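Local coordinates for arylalkylamine N-Acetyltransferase 2 (Aedes aegypti, PDB 4FD5), which probably transfers acyl groups from coenzyme A thioesters to arylalkylamines, for instance making N-acetyldopamine from dopamine and acetyl-CoA, at residues 150-155 and 177-182. Numbering follows the deposited sequence.
Sequences KLIEKS and QRVVSS
Ile152 overlaps Val179 and Val180 with the CG1 limb of its side chain, and it is the one residue of 150-155 whose side chain comes within 4.5 Å of 177-182. Its CG1 lies 4.1 Å from CG1 of Val179, the two side chains crossing at a slant, and 4.4 Å from CG1 of Val180, so one methylene serves two consecutive valines. The torsions place the touching carbons: Val179 CG1 is swung opposite its backbone N (chi1 174°), and Ile152 CG1 lies opposite its own carbonyl carbon (chi1 -61°), with CG2 taking the place opposite the nitrogen. With a CA-CA distance of 7.4 Å between Ile152 and Val180, the two segments touch lightly here, burying 98 Å² between them.

The two helices flank strand 166-171 in sequence, as expected of the alpha/beta second half of a GNAT fold. Ile152 also rests on Ile133 and Leu136 of strand 129-138 and on Leu183, while Val180 reaches Met217 of strand 213-220 and Phe185, so the pairing continues into the packing of helices against the sheet.

Three serines, Ser155, Ser181 and Ser182, each bond a carbonyl of their own helix, whereas Gln177 NE2 bonds Lys213 O and Ala171 O. The hydroxyl of Ser155 gives a 2.8 Å bond from OG to Leu151 O, which the amide N of Ser155 approaches from the opposite face of the carbonyl plane; Asn81 is a further partner of that hydroxyl. Ser182 OG donates to Val179 O at 2.6 Å, tilted 18° from the carbonyl plane.

With no hydrogen bond or salt bridge spanning the two segments, their association here rests on aliphatic van der Waals contact, which is weakly directional and imposes little angular constraint by itself.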
ATOM      1  N   LYS A 150       0.383 -15.244  -0.073  1.00 15.25           N
ATOM      2  CA  LYS A 150       0.563 -15.693  -1.454  1.00 15.53           C
ATOM      3  C   LYS A 150       0.601 -14.523  -2.442  1.00 15.18           C
ATOM      4  O   LYS A 150       1.360 -14.551  -3.403  1.00 14.74           O
ATOM      5  CB  LYS A 150      -0.517 -16.687  -1.851  1.00 16.43           C
ATOM      6  CG  LYS A 150      -0.485 -17.974  -1.027  1.00 21.68           C
ATOM      7  CD  LYS A 150      -1.595 -18.927  -1.482  1.00 25.38           C
ATOM      8  CE  LYS A 150      -1.638 -20.197  -0.640  1.00 28.87           C
ATOM      9  NZ  LYS A 150      -0.374 -20.971  -0.763  1.00 36.21           N
ATOM     10  N   LEU A 151      -0.211 -13.503  -2.200  1.00 14.93           N
ATOM     11  CA  LEU A 151      -0.207 -12.315  -3.049  1.00 13.53           C
ATOM     12  C   LEU A 151       1.137 -11.614  -3.025  1.00 14.19           C
ATOM     13  O   LEU A 151       1.622 -11.157  -4.066  1.00 13.05           O
ATOM     14  CB  LEU A 151      -1.336 -11.361  -2.647  1.00 12.26           C
ATOM     15  CG  LEU A 151      -2.727 -11.754  -3.108  1.00 12.33           C
ATOM     16  CD1 LEU A 151      -3.780 -10.968  -2.339  1.00 15.64           C
ATOM     17  CD2 LEU A 151      -2.845 -11.523  -4.622  1.00 14.88           C
ATOM     18  N   ILE A 152       1.753 -11.541  -1.847  1.00 12.53           N
ATOM     19  CA  ILE A 152       3.078 -10.935  -1.777  1.00 13.92           C
ATOM     20  C   ILE A 152       4.135 -11.841  -2.440  1.00 13.73           C
ATOM     21  O   ILE A 152       5.029 -11.361  -3.124  1.00 14.70           O
ATOM     22  CB  ILE A 152       3.465 -10.601  -0.322  1.00 14.28           C
ATOM     23  CG1 ILE A 152       2.465  -9.591   0.264  1.00 14.33           C
ATOM     24  CG2 ILE A 152       4.853 -10.016  -0.280  1.00 16.66           C
ATOM     25  CD1 ILE A 152       2.243  -8.371  -0.627  1.00 16.14           C
ATOM     26  N   GLU A 153       4.016 -13.151  -2.243  1.00 14.79           N
ATOM     27  CA  GLU A 153       4.919 -14.101  -2.901  1.00 14.73           C
ATOM     28  C   GLU A 153       4.865 -13.972  -4.429  1.00 16.24           C
ATOM     29  O   GLU A 153       5.906 -13.946  -5.101  1.00 16.12           O
ATOM     30  CB  GLU A 153       4.589 -15.524  -2.460  1.00 17.05           C
ATOM     31  CG  GLU A 153       5.003 -15.819  -1.024  1.00 18.07           C
ATOM     32  CD  GLU A 153       4.469 -17.141  -0.502  1.00 25.59           C
ATOM     33  OE1 GLU A 153       3.589 -17.729  -1.153  1.00 26.71           O
ATOM     34  OE2 GLU A 153       4.934 -17.584   0.572  1.00 30.62           O
ATOM     35  N   LYS A 154       3.650 -13.877  -4.970  1.00 14.22           N
ATOM     36  CA  LYS A 154       3.444 -13.707  -6.410  1.00 15.94           C
ATOM     37  C   LYS A 154       3.967 -12.349  -6.881  1.00 17.15           C
ATOM     38  O   LYS A 154       4.515 -12.230  -7.996  1.00 16.05           O
ATOM     39  CB  LYS A 154       1.963 -13.874  -6.774  1.00 15.56           C
ATOM     40  CG  LYS A 154       1.423 -15.300  -6.561  1.00 19.50           C
ATOM     41  CD  LYS A 154       1.944 -16.258  -7.640  1.00 24.46           C
ATOM     42  CE  LYS A 154       1.280 -17.640  -7.552  1.00 27.30           C
ATOM     43  NZ  LYS A 154       1.589 -18.473  -8.756  1.00 32.32           N
ATOM     44  N   SER A 155       3.813 -11.341  -6.022  1.00 14.53           N
ATOM     45  CA  SER A 155       4.341 -10.011  -6.308  1.00 12.73           C
ATOM     46  C   SER A 155       5.860 -10.053  -6.417  1.00 14.36           C
ATOM     47  O   SER A 155       6.423  -9.445  -7.310  1.00 15.00           O
ATOM     48  CB  SER A 155       3.910  -9.002  -5.232  1.00 12.98           C
ATOM     49  OG  SER A 155       2.507  -8.779  -5.302  1.00 12.32           O
ATOM     50  N   GLN A 177       2.117  -5.792   8.052  1.00 16.40           N
ATOM     51  CA  GLN A 177       3.455  -5.854   8.643  1.00 17.62           C
ATOM     52  C   GLN A 177       3.851  -7.296   8.959  1.00 15.82           C
ATOM     53  O   GLN A 177       4.966  -7.728   8.630  1.00 15.42           O
ATOM     54  CB  GLN A 177       3.536  -4.989   9.908  1.00 17.62           C
ATOM     55  CG  GLN A 177       3.530  -3.488   9.596  1.00 17.25           C
ATOM     56  CD  GLN A 177       3.215  -2.602  10.796  1.00 19.27           C
ATOM     57  OE1 GLN A 177       3.194  -3.052  11.947  1.00 19.90           O
ATOM     58  NE2 GLN A 177       2.968  -1.330  10.526  1.00 17.17           N
ATOM     59  N   ARG A 178       2.953  -8.043   9.607  1.00 15.81           N
ATOM     60  CA  ARG A 178       3.273  -9.447   9.923  1.00 16.04           C
ATOM     61  C   ARG A 178       3.517 -10.280   8.660  1.00 17.09           C
ATOM     62  O   ARG A 178       4.464 -11.077   8.596  1.00 16.75           O
ATOM     63  CB  ARG A 178       2.180 -10.083  10.782  1.00 19.38           C
ATOM     64  CG  ARG A 178       2.489 -11.520  11.188  1.00 24.26           C
ATOM     65  CD  ARG A 178       1.488 -12.037  12.221  1.00 26.84           C
ATOM     66  NE  ARG A 178       1.498 -11.245  13.450  1.00 28.73           N
ATOM     67  CZ  ARG A 178       2.342 -11.437  14.468  1.00 31.79           C
ATOM     68  NH1 ARG A 178       3.259 -12.400  14.418  1.00 32.48           N
ATOM     69  NH2 ARG A 178       2.269 -10.660  15.544  1.00 31.41           N
ATOM     70  N   VAL A 179       2.679 -10.071   7.648  1.00 15.33           N
ATOM     71  CA  VAL A 179       2.853 -10.809   6.391  1.00 16.57           C
ATOM     72  C   VAL A 179       4.221 -10.549   5.745  1.00 14.89           C
ATOM     73  O   VAL A 179       4.986 -11.491   5.449  1.00 16.11           O
ATOM     74  CB  VAL A 179       1.725 -10.495   5.378  1.00 16.56           C
ATOM     75  CG1 VAL A 179       2.016 -11.161   4.029  1.00 16.99           C
ATOM     76  CG2 VAL A 179       0.398 -10.979   5.920  1.00 19.79           C
ATOM     77  N   VAL A 180       4.533  -9.275   5.523  1.00 15.03           N
ATOM     78  CA  VAL A 180       5.785  -8.981   4.846  1.00 14.64           C
ATOM     79  C   VAL A 180       7.004  -9.361   5.700  1.00 15.40           C
ATOM     80  O   VAL A 180       8.005  -9.814   5.158  1.00 15.51           O
ATOM     81  CB  VAL A 180       5.873  -7.533   4.293  1.00 13.36           C
ATOM     82  CG1 VAL A 180       4.768  -7.303   3.250  1.00 15.13           C
ATOM     83  CG2 VAL A 180       5.776  -6.521   5.395  1.00 13.36           C
ATOM     84  N   SER A 181       6.909  -9.194   7.020  1.00 16.01           N
ATOM     85  CA  SER A 181       7.987  -9.635   7.919  1.00 17.95           C
ATOM     86  C   SER A 181       8.249 -11.120   7.738  1.00 18.44           C
ATOM     87  O   SER A 181       9.405 -11.569   7.678  1.00 18.43           O
ATOM     88  CB  SER A 181       7.604  -9.380   9.382  1.00 18.77           C
ATOM     89  OG  SER A 181       7.650  -8.008   9.701  1.00 24.73           O
ATOM     90  N   SER A 182       7.172 -11.897   7.656  1.00 16.11           N
ATOM     91  CA  SER A 182       7.290 -13.340   7.484  1.00 18.86           C
ATOM     92  C   SER A 182       7.934 -13.714   6.158  1.00 20.75           C
ATOM     93  O   SER A 182       8.463 -14.826   6.003  1.00 20.83           O
ATOM     94  CB  SER A 182       5.923 -14.013   7.602  1.00 19.94           C
ATOM     95  OG  SER A 182       5.178 -13.916   6.401  1.00 22.63           O
TER